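PDB 6C72: particle-associated glycoside hydrolase, which probably cleaves the capsular polysaccharide of Acinetobacter baumannii as a trimeric tailspike depolymerase, helping the phage to enter its host. Local coordinates for residues 140-152 and 194-206. Numbering follows the deposited sequence.
Sequences MAKSNVEVRGTFD and ENVTGAGVSNLKM. With ZN (zinc ion), chain O.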
loop_
_atom_site.group_PDB
_atom_site.type_symbol
_atom_site.label_atom_id
_atom_site.label_comp_id
_atom_site.label_asym_id
_atom_site.label_seq_id
_atom_site.Cartn_x
_atom_site.Cartn_y
_atom_site.Cartn_z
ATOM N N MET A 140 -10.976 21.568 25.696
ATOM C CA MET A 140 -9.629 21.616 25.169
ATOM C C MET A 140 -9.010 20.248 25.429
ATOM O O MET A 140 -8.972 19.795 26.579
ATOM C CB MET A 140 -8.852 22.741 25.848
ATOM C CG MET A 140 -7.505 23.055 25.280
ATOM S SD MET A 140 -6.774 24.539 26.045
ATOM C CE MET A 140 -8.149 25.682 25.916
ATOM N N ALA A 141 -8.614 19.556 24.358
ATOM C CA ALA A 141 -7.976 18.256 24.507
ATOM C C ALA A 141 -6.636 18.395 25.229
ATOM O O ALA A 141 -5.943 19.419 25.131
ATOM C CB ALA A 141 -7.773 17.596 23.140
ATOM N N LYS A 142 -6.280 17.356 25.976
ATOM C CA LYS A 142 -5.006 17.283 26.669
ATOM C C LYS A 142 -4.350 15.951 26.328
ATOM O O LYS A 142 -5.025 14.980 25.987
ATOM C CB LYS A 142 -5.200 17.444 28.185
ATOM C CG LYS A 142 -5.859 18.765 28.588
ATOM C CD LYS A 142 -5.106 19.958 28.001
ATOM C CE LYS A 142 -5.922 21.251 28.031
ATOM N NZ LYS A 142 -5.976 21.860 29.398
ATOM N N SER A 143 -3.030 15.891 26.460
ATOM C CA SER A 143 -2.285 14.765 25.906
ATOM C C SER A 143 -2.710 13.433 26.528
ATOM O O SER A 143 -2.944 13.328 27.737
ATOM C CB SER A 143 -0.781 14.979 26.077
ATOM O OG SER A 143 -0.344 16.068 25.281
ATOM N N ASN A 144 -2.850 12.421 25.667
ATOM C CA ASN A 144 -3.122 11.050 26.083
ATOM C C ASN A 144 -4.456 10.930 26.826
ATOM O O ASN A 144 -4.629 10.063 27.685
ATOM C CB ASN A 144 -1.964 10.495 26.919
ATOM C CG ASN A 144 -0.626 10.594 26.195
ATOM O OD1 ASN A 144 0.343 11.160 26.716
ATOM N ND2 ASN A 144 -0.566 10.057 24.984
ATOM N N VAL A 145 -5.401 11.814 26.522
ATOM C CA VAL A 145 -6.759 11.728 27.039
ATOM C C VAL A 145 -7.711 11.580 25.862
ATOM O O VAL A 145 -7.601 12.321 24.878
ATOM C CB VAL A 145 -7.134 12.955 27.887
ATOM C CG1 VAL A 145 -8.628 12.919 28.237
ATOM C CG2 VAL A 145 -6.259 13.017 29.145
ATOM N N GLU A 146 -8.637 10.631 25.967
ATOM C CA GLU A 146 -9.675 10.406 24.973
ATOM C C GLU A 146 -11.038 10.681 25.600
ATOM O O GLU A 146 -11.322 10.211 26.706
ATOM C CB GLU A 146 -9.621 8.966 24.446
ATOM C CG GLU A 146 -10.812 8.560 23.577
ATOM C CD GLU A 146 -10.824 7.073 23.253
ATOM O OE1 GLU A 146 -9.836 6.367 23.568
ATOM O OE2 GLU A 146 -11.832 6.598 22.690
ATOM N N VAL A 147 -11.880 11.424 24.888
ATOM C CA VAL A 147 -13.260 11.673 25.292
ATOM C C VAL A 147 -14.126 10.645 24.580
ATOM O O VAL A 147 -14.028 10.490 23.357
ATOM C CB VAL A 147 -13.699 13.107 24.956
ATOM C CG1 VAL A 147 -15.175 13.296 25.233
ATOM C CG2 VAL A 147 -12.882 14.118 25.751
ATOM N N ARG A 148 -14.922 9.897 25.343
ATOM C CA ARG A 148 -15.687 8.782 24.806
ATOM C C ARG A 148 -17.147 8.895 25.226
ATOM O O ARG A 148 -17.445 9.076 26.408
ATOM C CB ARG A 148 -15.095 7.441 25.270
ATOM C CG ARG A 148 -15.761 6.223 24.639
ATOM C CD ARG A 148 -15.066 4.922 25.044
ATOM N NE ARG A 148 -15.204 4.650 26.471
ATOM C CZ ARG A 148 -14.356 3.914 27.185
ATOM N NH1 ARG A 148 -13.291 3.373 26.606
ATOM N NH2 ARG A 148 -14.566 3.732 28.484
ATOM N N GLY A 149 -18.055 8.787 24.257
ATOM C CA GLY A 149 -19.475 8.794 24.533
ATOM C C GLY A 149 -20.031 7.397 24.753
ATOM O O GLY A 149 -19.307 6.405 24.847
ATOM N N THR A 150 -21.361 7.335 24.814
ATOM C CA THR A 150 -22.112 6.117 25.087
ATOM C C THR A 150 -23.096 5.895 23.949
ATOM O O THR A 150 -23.947 6.748 23.689
ATOM C CB THR A 150 -22.865 6.221 26.422
ATOM O OG1 THR A 150 -21.945 6.470 27.499
ATOM C CG2 THR A 150 -23.670 4.947 26.714
ATOM N N PHE A 151 -22.985 4.754 23.275
ATOM C CA PHE A 151 -23.981 4.403 22.269
ATOM C C PHE A 151 -25.364 4.282 22.918
ATOM O O PHE A 151 -25.503 3.849 24.069
ATOM C CB PHE A 151 -23.617 3.085 21.568
ATOM C CG PHE A 151 -22.393 3.176 20.676
ATOM C CD1 PHE A 151 -22.428 3.897 19.497
ATOM C CD2 PHE A 151 -21.212 2.531 21.024
ATOM C CE1 PHE A 151 -21.304 3.981 18.688
ATOM C CE2 PHE A 151 -20.085 2.619 20.232
ATOM C CZ PHE A 151 -20.127 3.338 19.056
ATOM N N ASP A 152 -26.392 4.680 22.172
ATOM C CA ASP A 152 -27.736 4.416 22.630
ATOM C C ASP A 152 -27.995 2.913 22.562
ATOM O O ASP A 152 -27.219 2.145 21.987
ATOM C CB ASP A 152 -28.757 5.221 21.819
ATOM C CG ASP A 152 -30.011 5.568 22.640
ATOM O OD1 ASP A 152 -30.166 5.035 23.762
ATOM O OD2 ASP A 152 -30.829 6.399 22.190
ATOM N N GLU A 194 -1.815 22.811 19.829
ATOM C CA GLU A 194 -0.480 22.376 19.451
ATOM C C GLU A 194 0.221 21.768 20.661
ATOM O O GLU A 194 -0.060 22.119 21.810
ATOM C CB GLU A 194 0.331 23.539 18.873
ATOM C CG GLU A 194 0.584 24.695 19.849
ATOM C CD GLU A 194 -0.536 25.720 19.858
ATOM O OE1 GLU A 194 -1.655 25.366 19.412
ATOM O OE2 GLU A 194 -0.291 26.866 20.312
ATOM N N ASN A 195 1.104 20.809 20.393
ATOM C CA ASN A 195 1.850 20.048 21.388
ATOM C C ASN A 195 0.977 19.142 22.253
ATOM O O ASN A 195 1.483 18.552 23.217
ATOM C CB ASN A 195 2.710 20.950 22.280
ATOM C CG ASN A 195 3.950 21.432 21.566
ATOM O OD1 ASN A 195 4.564 20.675 20.806
ATOM N ND2 ASN A 195 4.344 22.680 21.812
ATOM N N VAL A 196 -0.314 19.019 21.961
ATOM C CA VAL A 196 -1.150 18.003 22.593
ATOM C C VAL A 196 -1.102 16.746 21.728
ATOM O O VAL A 196 -1.450 16.780 20.542
ATOM C CB VAL A 196 -2.589 18.502 22.796
ATOM C CG1 VAL A 196 -3.502 17.344 23.157
ATOM C CG2 VAL A 196 -2.621 19.582 23.902
ATOM N N THR A 197 -0.637 15.645 22.314
ATOM C CA THR A 197 -0.330 14.423 21.594
ATOM C C THR A 197 -1.147 13.260 22.130
ATOM O O THR A 197 -1.361 13.147 23.340
ATOM C CB THR A 197 1.147 14.073 21.737
ATOM O OG1 THR A 197 1.476 13.974 23.131
ATOM C CG2 THR A 197 2.021 15.133 21.075
ATOM N N GLY A 198 -1.555 12.366 21.229
ATOM C CA GLY A 198 -2.201 11.140 21.653
ATOM C C GLY A 198 -3.591 11.313 22.215
ATOM O O GLY A 198 -4.060 10.448 22.949
ATOM N N ALA A 199 -4.236 12.438 21.937
ATOM C CA ALA A 199 -5.613 12.651 22.326
ATOM C C ALA A 199 -6.543 11.944 21.349
ATOM O O ALA A 199 -6.142 11.539 20.257
ATOM C CB ALA A 199 -5.930 14.141 22.371
ATOM N N GLY A 200 -7.813 11.831 21.742
ATOM C CA GLY A 200 -8.785 11.183 20.890
ATOM C C GLY A 200 -10.215 11.465 21.302
ATOM O O GLY A 200 -10.490 12.097 22.324
ATOM N N VAL A 201 -11.132 10.967 20.475
ATOM C CA VAL A 201 -12.565 11.040 20.715
ATOM C C VAL A 201 -13.195 9.829 20.052
ATOM O O VAL A 201 -12.720 9.361 19.015
ATOM C CB VAL A 201 -13.182 12.354 20.173
ATOM C CG1 VAL A 201 -12.979 12.466 18.663
ATOM C CG2 VAL A 201 -14.685 12.435 20.531
ATOM N N SER A 202 -14.259 9.306 20.664
ATOM C CA SER A 202 -14.926 8.155 20.067
ATOM C C SER A 202 -16.344 8.000 20.589
ATOM O O SER A 202 -16.720 8.551 21.634
ATOM C CB SER A 202 -14.148 6.858 20.299
ATOM O OG SER A 202 -14.229 6.450 21.632
ATOM N N ASN A 203 -17.131 7.247 19.816
ATOM C CA ASN A 203 -18.437 6.743 20.236
ATOM C C ASN A 203 -19.387 7.877 20.621
ATOM O O ASN A 203 -20.047 7.828 21.658
ATOM C CB ASN A 203 -18.301 5.740 21.394
ATOM C CG ASN A 203 -17.491 4.515 21.027
ATOM O OD1 ASN A 203 -16.970 4.420 19.926
ATOM N ND2 ASN A 203 -17.388 3.569 21.947
ATOM N N LEU A 204 -19.478 8.894 19.769
ATOM C CA LEU A 204 -20.416 9.979 20.030
ATOM C C LEU A 204 -20.719 10.710 18.732
ATOM O O LEU A 204 -20.063 10.504 17.711
ATOM C CB LEU A 204 -19.880 10.939 21.105
ATOM C CG LEU A 204 -18.486 11.560 20.973
ATOM C CD1 LEU A 204 -18.439 12.722 19.985
ATOM C CD2 LEU A 204 -18.000 12.005 22.357
ATOM N N LYS A 205 -21.723 11.580 18.797
ATOM C CA LYS A 205 -22.099 12.460 17.700
ATOM C C LYS A 205 -21.912 13.910 18.133
ATOM O O LYS A 205 -22.261 14.276 19.262
ATOM C CB LYS A 205 -23.553 12.235 17.273
ATOM C CG LYS A 205 -23.968 13.084 16.091
ATOM C CD LYS A 205 -25.179 12.507 15.395
ATOM C CE LYS A 205 -25.498 13.258 14.110
ATOM N NZ LYS A 205 -26.614 12.620 13.345
ATOM N N MET A 206 -21.354 14.728 17.249
ATOM C CA MET A 206 -21.156 16.146 17.507
ATOM C C MET A 206 -22.151 16.943 16.674
ATOM O O MET A 206 -22.340 16.662 15.490
ATOM C CB MET A 206 -19.713 16.572 17.199
ATOM C CG MET A 206 -18.644 15.774 17.963
ATOM S SD MET A 206 -16.904 16.208 17.602
ATOM C CE MET A 206 -16.450 17.200 18.997
HETATM ZN ZN ZN O . -32.299 5.852 24.269
HETATM O O HOH W 1 2.353 16.403 24.197
HETATM O O HOH W 2 1.465 11.545 23.888
HETATM O O HOH W 3 -18.592 3.748 24.642
HETATM O O HOH W 4 -22.846 7.818 21.253
#
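Glu146, Val147 and Arg148 lie beside Gly200, Val201 and Ser202, where strands 145-148 and 200-202 of successive rungs pair in parallel in a right-handed beta-helix, the fold expected of a phage tailspike. Backbone bonds alternate between the strands, from Gly200 N to Val145 O (3.2 Å) to Gly149 N to Ser202 O (3.0 Å). The tight part is the inward face: Val147 CG1 meets Leu204 CD2 at 4.2 Å, CG2 of Val201 rests on Val147 O, and Ala141 CB abuts Ala199 CB at 4.0 Å. On the other face, Glu146, CG anti to its N (chi1 170°), passes over the Gly200 backbone, CG 3.7 Å from Gly200 C. Its OE2 accepts the hydroxyl of Ser202 at 2.6 Å, nearly along the carboxylate C-O axis, while Arg148 CG lies against the same OG. Asn203 turns the corner and lays CB over one face of the Phe151 ring, a CH-pi contact 4.2 Å from the centroid, the amide inclined 39° to the ring. The ends are wetter. One water joins Asn203 ND2 to Gly149 O; two others gather at Thr197 OG1, one linking it to Asn144 ND2, the other to Ser143 OG and Asn195 O. Beside the latter, Thr197 N bonds directly to Ser143 OG, nearly straight at 169°. Beyond Phe151, Asp152 binds a zinc ion. Strands 126-129 and 230-232 continue the parallel pairing along the beta-helix axis, helix 110-122 covers Lys142 and Val145, and Trp181 of strand 179-182 packs against Val147, Val201 and Leu204 from within.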